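Long-range contacts in serine acetyltransferase (Bacteroides vulgatus ATCC 8482, PDB 3F1X), which probably transfers an acetyl group from acetyl-CoA to L-serine, an early step in making cysteine: residues Q86-L91 with P107-A112; S161-A166 with P195-G200; Y261-I266 with G279-V284. One frame throughout, in Å; residues are numbered along the deposited sequence.

Contact 1: Q86-L91 with P107-A112; sequences QILAGL and PCRETA
In the N-terminal helical domain of the serine acetyltransferase family, Leu88 and Leu91 pack on Pro107 and Ala112: the last turns of helix 68-93 meet the first turn of helix 109-120 and the loop before it. The packing is built almost wholly from aliphatic carbon. Ala112 is what lets the two backbones come together: its CB sits 3.7 Å from Leu88 N, and the CA atoms of these two residues are 5.2 Å apart. Ile87 CG2 meets the same Ala112 CB at 3.9 Å; Ile87 then carries the packing on to Leu115 and Ala116 of helix 109-120.

Leu88 does most of the work. With CG anti to the backbone N (chi1 -178°), its fork reaches across the gap and divides over two partners. Leu88 CD1 goes to the loop side, 3.8 Å from Pro107 CB and a snug 3.2 Å from Pro107 O. Leu91 CB lies on the neighbouring ring carbon, 3.5 Å from Pro107 CG, so both leucines, one helical turn apart, pack on the CB-CG side of the ring. Just after the proline, Cys108 takes the N-cap position, and Cys108 O accepts a bond from Thr111 N at 2.9 Å.

Arg109 lies at the solvent-exposed margin. Its chain, bent at chi3, crosses Leu88 at about a right angle, and NH1 forms a salt bridge with Glu85 of helix 68-93, just before Gln86-Leu91. That holds the guanidinium over the leucine: Leu88 CD2 lies against one face of it, displaced toward the rim and 3.7 Å from Arg109 NH2.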
# COMPACT_ATOMS: atom_id res chain seq x y z
N GLN A 86 2.07 6.81 -21.41
CA GLN A 86 3.49 7.11 -21.33
C GLN A 86 4.06 7.55 -22.66
O GLN A 86 4.94 8.41 -22.72
CB GLN A 86 4.26 5.91 -20.79
CG GLN A 86 3.96 5.62 -19.33
CD GLN A 86 4.07 6.87 -18.47
OE1 GLN A 86 3.09 7.34 -17.89
NE2 GLN A 86 5.28 7.42 -18.39
N ILE A 87 3.56 6.96 -23.74
CA ILE A 87 4.02 7.34 -25.05
C ILE A 87 3.55 8.79 -25.27
O ILE A 87 4.28 9.60 -25.83
CB ILE A 87 3.44 6.40 -26.14
CG1 ILE A 87 4.12 5.03 -26.04
CG2 ILE A 87 3.64 7.02 -27.51
CD1 ILE A 87 3.61 3.99 -27.01
N LEU A 88 2.35 9.10 -24.81
CA LEU A 88 1.83 10.46 -24.95
C LEU A 88 2.74 11.43 -24.18
O LEU A 88 3.03 12.53 -24.65
CB LEU A 88 0.40 10.55 -24.41
CG LEU A 88 -0.31 11.91 -24.53
CD1 LEU A 88 -0.44 12.29 -25.99
CD2 LEU A 88 -1.68 11.83 -23.89
N ALA A 89 3.19 11.01 -23.00
CA ALA A 89 4.08 11.86 -22.21
C ALA A 89 5.40 12.08 -22.94
O ALA A 89 5.96 13.19 -22.93
CB ALA A 89 4.33 11.22 -20.84
N GLY A 90 5.90 11.03 -23.58
CA GLY A 90 7.15 11.14 -24.32
C GLY A 90 7.04 12.12 -25.48
O GLY A 90 7.90 12.98 -25.64
N LEU A 91 5.99 11.98 -26.28
CA LEU A 91 5.78 12.86 -27.40
C LEU A 91 5.68 14.31 -26.92
O LEU A 91 6.24 15.21 -27.56
CB LEU A 91 4.50 12.48 -28.15
CG LEU A 91 4.52 11.15 -28.91
CD1 LEU A 91 3.10 10.75 -29.27
CD2 LEU A 91 5.39 11.29 -30.15
N PRO A 107 0.61 16.40 -29.58
CA PRO A 107 0.38 15.00 -29.23
C PRO A 107 -1.00 14.65 -28.71
O PRO A 107 -1.35 14.94 -27.56
CB PRO A 107 1.49 14.74 -28.23
CG PRO A 107 2.64 15.41 -28.89
CD PRO A 107 2.04 16.73 -29.40
N CYS A 108 -1.80 14.03 -29.57
CA CYS A 108 -3.13 13.60 -29.18
C CYS A 108 -3.02 12.12 -28.83
O CYS A 108 -2.21 11.40 -29.42
CB CYS A 108 -4.12 13.81 -30.34
SG CYS A 108 -3.59 13.07 -31.90
N ARG A 109 -3.80 11.69 -27.85
CA ARG A 109 -3.78 10.30 -27.41
C ARG A 109 -3.96 9.36 -28.60
O ARG A 109 -3.47 8.23 -28.59
CB ARG A 109 -4.88 10.08 -26.39
CG ARG A 109 -4.96 8.67 -25.83
CD ARG A 109 -6.01 8.62 -24.74
NE ARG A 109 -5.77 9.67 -23.76
CZ ARG A 109 -4.78 9.65 -22.87
NH1 ARG A 109 -3.93 8.63 -22.83
NH2 ARG A 109 -4.63 10.66 -22.03
N GLU A 110 -4.69 9.84 -29.60
CA GLU A 110 -4.96 9.07 -30.81
C GLU A 110 -3.66 8.56 -31.42
O GLU A 110 -3.55 7.39 -31.81
CB GLU A 110 -5.69 9.97 -31.80
CG GLU A 110 -5.89 9.38 -33.19
CD GLU A 110 -6.46 10.40 -34.16
OE1 GLU A 110 -6.53 10.10 -35.37
OE2 GLU A 110 -6.82 11.51 -33.72
N THR A 111 -2.66 9.43 -31.49
CA THR A 111 -1.37 9.07 -32.05
C THR A 111 -0.66 8.09 -31.12
O THR A 111 -0.08 7.10 -31.57
CB THR A 111 -0.47 10.31 -32.21
OG1 THR A 111 -1.18 11.33 -32.92
CG2 THR A 111 0.80 9.96 -32.96
N ALA A 112 -0.70 8.37 -29.82
CA ALA A 112 -0.05 7.52 -28.83
C ALA A 112 -0.69 6.14 -28.71
O ALA A 112 0.01 5.16 -28.52
CB ALA A 112 -0.08 8.22 -27.46

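Contact 2: S161-A166 with P195-G200; sequences SNYRIA and PGAQIG
Tyr163 and Arg164, neighbours on helix 155-171, both reach residues 195-200 in the first coil of the left-handed parallel beta-helix, joining the helical domain to it.

The direct hydrogen bonds between the segments all end on backbone carbonyls. Tyr163 OH donates to Ala197 O at 2.6 Å, coming from above the carbonyl plane while the oxygen stays at the edge of the ring. Arg164, extended from CG to NE, uses both terminal nitrogens: NH1 bonds Ile199 O at 3.0 Å, nearly straight (165°) and with Ile199 O close to the guanidinium plane, while NH2 reaches Gly200 O at 2.8 Å, more bent (141°). NE forms a salt bridge with Asp133 of helix 123-139. A water adds a bridge, giving a proton to Tyr163 OH at 2.7 Å and taking one from Ile199 N at 3.0 Å.

Apolar contacts accompany these. Ile199 CD1 makes a CH-pi contact over one face of the Tyr163 ring, 4.0 Å from its centroid, and at the other end Ala166 CB meets Pro195 CB at 4.1 Å. A phenylalanine in place of Tyr163 could keep the isoleucine contact, but would probably leave Ala197 O without this donor and the water without one of its partners.

Ile199 O lies on strand 198-199, outermost in its sheet within this chain, which probably leaves it available to the arginine; Ala197 O and Gly200 O flank that strand. The guanidinium, shared between Asp133 and two carbonyls, is held against rotation, and its positive charge is probably compensated in this buried place.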
# COMPACT_ATOMS: atom_id res chain seq x y z
N SER A 161 15.88 -7.82 -21.99
CA SER A 161 14.46 -7.69 -22.28
C SER A 161 14.09 -6.22 -22.34
O SER A 161 13.45 -5.77 -23.29
CB SER A 161 13.62 -8.38 -21.21
OG SER A 161 13.84 -9.78 -21.22
N ASN A 162 14.50 -5.46 -21.32
CA ASN A 162 14.21 -4.02 -21.28
C ASN A 162 14.78 -3.34 -22.52
O ASN A 162 14.13 -2.49 -23.14
CB ASN A 162 14.81 -3.37 -20.02
CG ASN A 162 13.91 -3.49 -18.79
OD1 ASN A 162 13.40 -4.56 -18.48
ND2 ASN A 162 13.74 -2.38 -18.07
N TYR A 163 16.01 -3.71 -22.88
CA TYR A 163 16.66 -3.16 -24.07
C TYR A 163 15.84 -3.40 -25.34
O TYR A 163 15.52 -2.46 -26.07
CB TYR A 163 18.05 -3.76 -24.27
CG TYR A 163 18.50 -3.66 -25.70
CD1 TYR A 163 18.84 -2.43 -26.26
CD2 TYR A 163 18.47 -4.77 -26.55
CE1 TYR A 163 19.12 -2.30 -27.63
CE2 TYR A 163 18.75 -4.65 -27.91
CZ TYR A 163 19.07 -3.42 -28.44
OH TYR A 163 19.32 -3.32 -29.79
N ARG A 164 15.51 -4.66 -25.62
CA ARG A 164 14.75 -4.97 -26.83
C ARG A 164 13.39 -4.28 -26.83
O ARG A 164 12.88 -3.89 -27.88
CB ARG A 164 14.60 -6.48 -27.02
CG ARG A 164 15.94 -7.18 -27.27
CD ARG A 164 15.75 -8.52 -27.97
NE ARG A 164 16.98 -9.32 -28.00
CZ ARG A 164 18.04 -9.06 -28.76
NH1 ARG A 164 18.04 -8.00 -29.57
NH2 ARG A 164 19.10 -9.85 -28.71
N ILE A 165 12.81 -4.10 -25.66
CA ILE A 165 11.53 -3.41 -25.56
C ILE A 165 11.73 -1.93 -25.91
O ILE A 165 10.96 -1.35 -26.70
CB ILE A 165 10.95 -3.52 -24.13
CG1 ILE A 165 10.40 -4.93 -23.91
CG2 ILE A 165 9.85 -2.48 -23.93
CD1 ILE A 165 10.01 -5.22 -22.48
N ALA A 166 12.78 -1.35 -25.35
CA ALA A 166 13.10 0.05 -25.57
C ALA A 166 13.51 0.33 -27.01
O ALA A 166 13.13 1.34 -27.58
CB ALA A 166 14.21 0.50 -24.60
N PRO A 195 19.33 2.44 -25.85
CA PRO A 195 18.27 1.93 -26.73
C PRO A 195 18.61 1.92 -28.22
O PRO A 195 18.06 1.13 -28.97
CB PRO A 195 17.08 2.82 -26.38
CG PRO A 195 17.69 4.07 -25.88
CD PRO A 195 18.84 3.57 -25.05
N GLY A 196 19.54 2.78 -28.63
CA GLY A 196 19.93 2.84 -30.03
C GLY A 196 20.89 1.76 -30.48
O GLY A 196 21.10 1.57 -31.67
N ALA A 197 21.50 1.06 -29.54
CA ALA A 197 22.43 0.00 -29.91
C ALA A 197 21.68 -1.02 -30.77
O ALA A 197 20.46 -1.14 -30.66
CB ALA A 197 23.00 -0.68 -28.67
N GLN A 198 22.41 -1.73 -31.61
CA GLN A 198 21.84 -2.76 -32.48
C GLN A 198 22.43 -4.08 -31.99
O GLN A 198 23.64 -4.25 -31.95
CB GLN A 198 22.22 -2.50 -33.94
CG GLN A 198 21.70 -3.52 -34.94
CD GLN A 198 20.19 -3.53 -35.06
OE1 GLN A 198 19.48 -3.97 -34.15
NE2 GLN A 198 19.68 -3.04 -36.19
N ILE A 199 21.57 -5.02 -31.61
CA ILE A 199 22.06 -6.28 -31.08
C ILE A 199 21.41 -7.52 -31.68
O ILE A 199 20.19 -7.65 -31.70
CB ILE A 199 21.88 -6.31 -29.55
CG1 ILE A 199 22.59 -5.11 -28.92
CG2 ILE A 199 22.42 -7.61 -28.99
CD1 ILE A 199 22.47 -5.05 -27.40
N GLY A 200 22.27 -8.43 -32.14
CA GLY A 200 21.80 -9.65 -32.76
C GLY A 200 21.19 -10.70 -31.85
O GLY A 200 21.08 -10.52 -30.64
O HOH W 1 18.63 -4.75 -32.00

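Contact 3: Y261-I266 with G279-V284; sequences YSNATI and GGNIWV
Thr265 and Trp283 sit at equivalent places on successive coils of the left-handed parallel beta-helix, paired in parallel register. Their side chains lie on one face of the sheet and run obliquely to each other: with Trp283 CG anti to its backbone nitrogen (chi1 176°), the six-membered part of the indole comes back toward the threonine, and Thr265 CG2 touches Trp283 CZ3 at 3.7 Å. Thr265 OG1 turns instead to Asn281 of the second subunit, tying this face into the subunit interface.

On the other face Ile266 lies beside Val284, Ile266 CG1 4.3 Å from Val284 CB, and Val284 also packs on Val278 of the same chain. Backbone bonds join the coils in between, Thr265 N to Ile282 O at 2.9 Å and Val284 N to Thr265 O at 2.7 Å.

Toward the corner, Tyr261 to Ala264 form a type II turn. Tyr261 begins toward the next coil, Tyr261 CB 3.7 Å from Gly280 N, but its ring leads away to stack on Tyr226. Gly280 CA comes so close to the turn that a CB there would clash with Ser262 O. Asn281 N donates to Ser262 O at 3.0 Å, a bond bent to 143° at the hydrogen.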
# COMPACT_ATOMS: atom_id res chain seq x y z
N TYR A 261 35.83 -10.65 -22.30
CA TYR A 261 35.88 -10.92 -20.88
C TYR A 261 35.87 -9.70 -19.98
O TYR A 261 35.96 -8.56 -20.44
CB TYR A 261 37.08 -11.81 -20.55
CG TYR A 261 36.87 -13.22 -21.01
CD1 TYR A 261 37.41 -13.66 -22.21
CD2 TYR A 261 36.10 -14.10 -20.26
CE1 TYR A 261 37.19 -14.97 -22.66
CE2 TYR A 261 35.87 -15.41 -20.70
CZ TYR A 261 36.43 -15.84 -21.91
OH TYR A 261 36.24 -17.13 -22.34
N SER A 262 35.78 -9.98 -18.69
CA SER A 262 35.70 -9.00 -17.63
C SER A 262 36.47 -7.68 -17.72
O SER A 262 37.69 -7.67 -17.90
CB SER A 262 36.03 -9.68 -16.30
OG SER A 262 35.75 -8.81 -15.23
N ASN A 263 35.72 -6.59 -17.58
CA ASN A 263 36.24 -5.23 -17.58
C ASN A 263 36.97 -4.67 -18.80
O ASN A 263 37.51 -3.57 -18.72
CB ASN A 263 37.11 -5.01 -16.33
CG ASN A 263 36.28 -4.93 -15.05
OD1 ASN A 263 35.20 -4.37 -15.06
ND2 ASN A 263 36.79 -5.49 -13.96
N ALA A 264 36.97 -5.38 -19.92
CA ALA A 264 37.65 -4.89 -21.11
C ALA A 264 36.93 -3.68 -21.69
O ALA A 264 35.70 -3.61 -21.68
CB ALA A 264 37.75 -5.98 -22.16
N THR A 265 37.70 -2.73 -22.21
CA THR A 265 37.13 -1.52 -22.80
C THR A 265 37.42 -1.49 -24.30
O THR A 265 38.57 -1.56 -24.72
CB THR A 265 37.74 -0.24 -22.17
OG1 THR A 265 37.63 -0.28 -20.75
CG2 THR A 265 37.02 1.00 -22.71
N ILE A 266 36.37 -1.41 -25.11
CA ILE A 266 36.53 -1.34 -26.56
C ILE A 266 35.97 0.01 -27.01
O ILE A 266 34.80 0.29 -26.79
CB ILE A 266 35.74 -2.46 -27.27
CG1 ILE A 266 36.18 -3.83 -26.73
CG2 ILE A 266 35.99 -2.40 -28.77
CD1 ILE A 266 35.32 -4.98 -27.19
N GLY A 279 40.48 -10.60 -24.22
CA GLY A 279 40.76 -10.85 -22.82
C GLY A 279 40.29 -9.71 -21.94
O GLY A 279 39.98 -8.63 -22.43
N GLY A 280 40.26 -9.93 -20.63
CA GLY A 280 39.81 -8.88 -19.73
C GLY A 280 40.85 -7.86 -19.34
O GLY A 280 42.04 -8.03 -19.59
N ASN A 281 40.37 -6.77 -18.75
CA ASN A 281 41.24 -5.70 -18.25
C ASN A 281 42.11 -4.99 -19.27
O ASN A 281 43.16 -4.47 -18.93
CB ASN A 281 42.12 -6.24 -17.13
CG ASN A 281 41.32 -6.83 -15.99
OD1 ASN A 281 40.70 -6.10 -15.22
ND2 ASN A 281 41.30 -8.15 -15.91
N ILE A 282 41.68 -4.97 -20.53
CA ILE A 282 42.47 -4.29 -21.55
C ILE A 282 41.73 -3.18 -22.28
O ILE A 282 40.52 -3.25 -22.51
CB ILE A 282 43.04 -5.29 -22.59
CG1 ILE A 282 41.92 -6.09 -23.22
CG2 ILE A 282 44.05 -6.21 -21.93
CD1 ILE A 282 42.40 -6.96 -24.37
N TRP A 283 42.49 -2.15 -22.61
CA TRP A 283 42.02 -0.97 -23.32
C TRP A 283 42.25 -1.26 -24.80
O TRP A 283 43.39 -1.22 -25.27
CB TRP A 283 42.86 0.22 -22.82
CG TRP A 283 42.63 1.56 -23.46
CD1 TRP A 283 43.45 2.19 -24.35
CD2 TRP A 283 41.58 2.49 -23.16
NE1 TRP A 283 42.98 3.45 -24.62
CE2 TRP A 283 41.83 3.66 -23.91
CE3 TRP A 283 40.44 2.44 -22.35
CZ2 TRP A 283 41.00 4.78 -23.85
CZ3 TRP A 283 39.61 3.56 -22.29
CH2 TRP A 283 39.89 4.71 -23.04
N VAL A 284 41.18 -1.58 -25.51
CA VAL A 284 41.25 -1.93 -26.93
C VAL A 284 40.85 -0.77 -27.83
O VAL A 284 39.70 -0.34 -27.82
CB VAL A 284 40.35 -3.13 -27.24
CG1 VAL A 284 40.56 -3.58 -28.68
CG2 VAL A 284 40.65 -4.26 -26.28

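In the fold
Contact 2 is the most central, its centre about 6 Å from the centre of the chain, and it is largely buried. Contacts 1 and 3 lie on opposite sides of that point, their centres about 41 Å apart. Contact 1 belongs to the helical domain alone and is partly buried, relying on aliphatic packing edged by an arginine. Contact 3 belongs to the beta-helix alone; it is far from the middle yet buried, in part because neighbouring subunits pack against it, and backbone bonds between coils hold it. Contact 2 connects these two worlds, with helix side chains bonding to backbone carbonyls in and beside a strand. The three share no helix or strand, and none touches another.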